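Local coordinates for paenibacillus xanthan lyase (Paenibacillus, PDB 6F2P), which cleaves the polysaccharide xanthan as a lyase of polysaccharide lyase family 8, probably by beta-elimination, at residues Asn911-Gly925 and Ile938-Phe952. Numbering follows the deposited sequence.
With CA (calcium ion), chain G; CA (calcium ion), chain H.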
# COMPACT_ATOMS: atom_id res chain seq x y z
N ASN A 911 49.47 -4.52 31.03
CA ASN A 911 50.11 -3.39 31.69
C ASN A 911 50.23 -2.18 30.76
O ASN A 911 50.38 -1.04 31.22
CB ASN A 911 51.48 -3.78 32.22
CG ASN A 911 52.34 -4.41 31.15
OD1 ASN A 911 52.11 -5.55 30.75
ND2 ASN A 911 53.34 -3.67 30.68
N ALA A 912 50.17 -2.45 29.46
CA ALA A 912 50.14 -1.39 28.45
C ALA A 912 49.67 -1.98 27.13
O ALA A 912 50.45 -2.67 26.48
CB ALA A 912 51.53 -0.78 28.27
N ASP A 913 48.41 -1.76 26.71
CA ASP A 913 47.30 -1.07 27.40
C ASP A 913 47.37 0.41 27.76
O ASP A 913 48.21 0.86 28.54
CB ASP A 913 46.68 -1.91 28.53
CG ASP A 913 45.73 -2.97 28.00
OD1 ASP A 913 46.02 -3.54 26.93
OD2 ASP A 913 44.69 -3.22 28.64
N ALA A 914 46.43 1.15 27.18
CA ALA A 914 46.38 2.60 27.28
C ALA A 914 45.27 3.01 28.22
O ALA A 914 45.25 4.13 28.74
CB ALA A 914 46.14 3.21 25.90
N ALA A 915 44.33 2.09 28.44
CA ALA A 915 43.22 2.32 29.35
C ALA A 915 43.06 1.16 30.33
O ALA A 915 43.12 -0.02 29.95
CB ALA A 915 41.93 2.54 28.57
N GLY A 916 42.85 1.51 31.60
CA GLY A 916 42.58 0.52 32.63
C GLY A 916 43.74 0.34 33.60
O GLY A 916 43.58 -0.27 34.66
N VAL A 917 44.90 0.87 33.24
CA VAL A 917 46.04 0.77 34.13
C VAL A 917 46.42 2.13 34.72
O VAL A 917 46.59 3.11 34.00
CB VAL A 917 47.25 0.14 33.44
CG1 VAL A 917 48.38 -0.06 34.44
CG2 VAL A 917 46.86 -1.17 32.82
N THR A 918 46.51 2.18 36.04
CA THR A 918 47.02 3.34 36.73
C THR A 918 48.10 2.86 37.69
O THR A 918 47.84 2.00 38.53
CB THR A 918 45.91 4.10 37.49
OG1 THR A 918 45.27 3.22 38.41
CG2 THR A 918 44.87 4.66 36.52
N LYS A 919 49.31 3.39 37.55
CA LYS A 919 50.42 2.96 38.39
C LYS A 919 50.67 3.94 39.53
O LYS A 919 50.17 5.06 39.53
CB LYS A 919 51.70 2.78 37.57
CG LYS A 919 51.53 1.91 36.33
CD LYS A 919 52.84 1.74 35.56
CE LYS A 919 52.59 1.15 34.18
NZ LYS A 919 53.86 0.88 33.43
N VAL A 920 51.44 3.48 40.52
CA VAL A 920 51.96 4.34 41.57
C VAL A 920 53.41 3.92 41.79
O VAL A 920 53.70 2.73 41.97
CB VAL A 920 51.14 4.24 42.88
CG1 VAL A 920 51.96 4.74 44.06
CG2 VAL A 920 49.83 5.02 42.75
N GLY A 921 54.32 4.88 41.73
CA GLY A 921 55.74 4.59 41.80
C GLY A 921 56.36 4.25 40.46
O GLY A 921 55.69 4.23 39.43
N THR A 922 57.66 3.98 40.47
CA THR A 922 58.42 3.79 39.24
C THR A 922 58.58 2.31 38.90
O THR A 922 59.25 1.56 39.62
CB THR A 922 59.80 4.45 39.35
OG1 THR A 922 59.65 5.78 39.86
CG2 THR A 922 60.49 4.51 37.99
N TRP A 923 57.96 1.89 37.80
CA TRP A 923 58.02 0.50 37.35
C TRP A 923 58.83 0.38 36.05
O TRP A 923 58.79 1.28 35.21
CB TRP A 923 56.61 -0.07 37.16
CG TRP A 923 55.81 -0.14 38.45
CD1 TRP A 923 55.21 0.90 39.10
CD2 TRP A 923 55.55 -1.31 39.23
NE1 TRP A 923 54.59 0.45 40.24
CE2 TRP A 923 54.78 -0.90 40.35
CE3 TRP A 923 55.88 -2.66 39.10
CZ2 TRP A 923 54.34 -1.80 41.32
CZ3 TRP A 923 55.44 -3.55 40.07
CH2 TRP A 923 54.68 -3.11 41.16
N THR A 924 59.55 -0.72 35.90
CA THR A 924 60.48 -0.91 34.78
C THR A 924 60.09 -2.09 33.88
O THR A 924 59.91 -3.21 34.37
CB THR A 924 61.92 -1.11 35.33
OG1 THR A 924 62.45 0.15 35.76
CG2 THR A 924 62.84 -1.71 34.26
N GLY A 925 59.98 -1.85 32.57
CA GLY A 925 59.56 -2.88 31.63
C GLY A 925 60.67 -3.60 30.89
O GLY A 925 61.76 -3.05 30.71
N ILE A 938 56.12 -5.40 33.56
CA ILE A 938 56.83 -4.41 34.37
C ILE A 938 57.23 -4.96 35.75
O ILE A 938 56.68 -5.96 36.21
CB ILE A 938 56.03 -3.10 34.50
CG1 ILE A 938 54.63 -3.36 35.05
CG2 ILE A 938 55.93 -2.40 33.16
CD1 ILE A 938 53.83 -2.10 35.29
N HIS A 939 58.20 -4.31 36.39
CA HIS A 939 58.64 -4.73 37.72
C HIS A 939 59.09 -3.56 38.59
O HIS A 939 59.44 -2.49 38.08
CB HIS A 939 59.72 -5.83 37.65
CG HIS A 939 61.00 -5.40 37.01
ND1 HIS A 939 61.84 -4.46 37.56
CD2 HIS A 939 61.61 -5.82 35.87
CE1 HIS A 939 62.90 -4.30 36.79
NE2 HIS A 939 62.78 -5.11 35.75
N ASP A 940 59.08 -3.76 39.91
CA ASP A 940 59.35 -2.69 40.87
C ASP A 940 60.84 -2.52 41.17
O ASP A 940 61.24 -1.60 41.90
CB ASP A 940 58.58 -2.93 42.18
CG ASP A 940 59.09 -4.12 42.97
OD1 ASP A 940 59.54 -5.12 42.35
OD2 ASP A 940 59.05 -4.06 44.22
N GLY A 941 61.66 -3.40 40.60
CA GLY A 941 63.10 -3.32 40.77
C GLY A 941 63.54 -3.68 42.17
O GLY A 941 64.57 -3.19 42.65
N ASN A 942 62.76 -4.53 42.83
CA ASN A 942 63.01 -4.97 44.21
C ASN A 942 63.36 -3.82 45.15
O ASN A 942 64.21 -3.97 46.02
CB ASN A 942 64.10 -6.05 44.27
CG ASN A 942 63.89 -7.02 45.44
OD1 ASN A 942 63.19 -6.71 46.40
ND2 ASN A 942 64.50 -8.20 45.35
N THR A 943 62.70 -2.68 44.97
CA THR A 943 62.97 -1.53 45.82
C THR A 943 61.76 -0.60 45.93
O THR A 943 60.85 -0.65 45.10
CB THR A 943 64.19 -0.73 45.33
OG1 THR A 943 64.41 0.40 46.19
CG2 THR A 943 63.99 -0.27 43.89
N GLY A 944 61.76 0.24 46.96
CA GLY A 944 60.62 1.09 47.26
C GLY A 944 59.42 0.29 47.73
O GLY A 944 58.31 0.48 47.25
N LYS A 945 59.66 -0.62 48.69
CA LYS A 945 58.62 -1.53 49.16
C LYS A 945 57.47 -0.82 49.88
O LYS A 945 57.69 0.10 50.67
CB LYS A 945 59.23 -2.61 50.07
CG LYS A 945 60.22 -3.53 49.37
CD LYS A 945 59.65 -4.05 48.07
CE LYS A 945 60.60 -5.01 47.38
NZ LYS A 945 59.99 -5.60 46.15
N GLY A 946 56.25 -1.26 49.60
CA GLY A 946 55.07 -0.70 50.24
C GLY A 946 54.70 0.68 49.74
O GLY A 946 53.82 1.34 50.32
N THR A 947 55.36 1.12 48.67
CA THR A 947 55.13 2.45 48.10
C THR A 947 54.51 2.32 46.73
O THR A 947 53.76 3.19 46.30
CB THR A 947 56.45 3.22 47.94
OG1 THR A 947 57.41 2.73 48.89
CG2 THR A 947 56.23 4.71 48.14
N LYS A 948 54.81 1.21 46.06
CA LYS A 948 54.42 1.00 44.67
C LYS A 948 53.11 0.23 44.55
O LYS A 948 52.72 -0.50 45.47
CB LYS A 948 55.53 0.25 43.93
CG LYS A 948 56.94 0.71 44.23
CD LYS A 948 57.48 1.64 43.14
CE LYS A 948 58.99 1.71 43.19
NZ LYS A 948 59.64 0.40 42.86
N SER A 949 52.43 0.40 43.41
CA SER A 949 51.21 -0.34 43.10
C SER A 949 50.83 -0.25 41.61
O SER A 949 51.07 0.77 40.95
CB SER A 949 50.04 0.11 43.98
OG SER A 949 49.59 1.40 43.63
N VAL A 950 50.25 -1.33 41.09
CA VAL A 950 49.70 -1.35 39.74
C VAL A 950 48.24 -1.80 39.81
O VAL A 950 47.96 -2.91 40.26
CB VAL A 950 50.49 -2.32 38.82
CG1 VAL A 950 49.83 -2.43 37.46
CG2 VAL A 950 51.93 -1.86 38.67
N THR A 951 47.32 -0.95 39.38
CA THR A 951 45.88 -1.23 39.50
C THR A 951 45.18 -1.48 38.16
O THR A 951 44.94 -0.56 37.39
CB THR A 951 45.14 -0.09 40.24
OG1 THR A 951 45.67 0.05 41.56
CG2 THR A 951 43.65 -0.39 40.35
N PHE A 952 44.83 -2.74 37.90
CA PHE A 952 44.07 -3.12 36.71
C PHE A 952 42.57 -2.90 36.91
O PHE A 952 41.93 -3.64 37.66
CB PHE A 952 44.30 -4.60 36.36
CG PHE A 952 45.74 -4.97 36.11
CD1 PHE A 952 46.56 -5.37 37.15
CD2 PHE A 952 46.25 -4.94 34.82
CE1 PHE A 952 47.88 -5.73 36.91
CE2 PHE A 952 47.58 -5.30 34.58
CZ PHE A 952 48.39 -5.69 35.63
CA CA G . 52.21 -7.40 29.40
CA CA H . 51.90 1.18 52.08
O HOH W 1 47.83 1.65 41.39
O HOH W 2 51.03 0.20 49.68
O HOH W 3 49.50 0.02 52.09
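Trp923 is clamped between Val950 and Asp940. Val950 CG2 sits over the centre of one indole face, 3.5 Å from the centroid of the six-membered ring. Asp940 CB covers the opposite face nearer the rim. Ser949 N lies at the ring edge, in plane. His939 CG lies between its backbone N and carbonyl carbon (chi1 65°), which lays one ring face over Thr924 O, toward the rim. Trp923 NE1 donates to Val920 O (3.0 Å), which also accepts from Ser949 N; the two donors approach from opposite faces of the carbonyl plane. The NE1 bond helps fix the ring's rotation. An alanine in place of Trp923 would probably open a gap between Val950 and Asp940 and leave Val920 O with one donor fewer. Lys919 NZ and Ile938 CD1 meet tip to tip at 3.5 Å. Val920 N donates a hydrogen bond to Ser949 O at 2.8 Å. A water joins Thr918 O, Ser949 OG and Thr951 OG1. Asn911 OD1 binds one calcium, together with Asp910, Tyr933, Asp936 and Asp1032; Gly946 O binds another. The contact lies in the Golvesin C-terminal domain and bridges two antiparallel sheets. Strand 917-920 is outermost in one, with 949-952 between it and 1017-1021; strand 937-939 of the hairpin 924-926/937-939 pairs with 1030-1039 in the other.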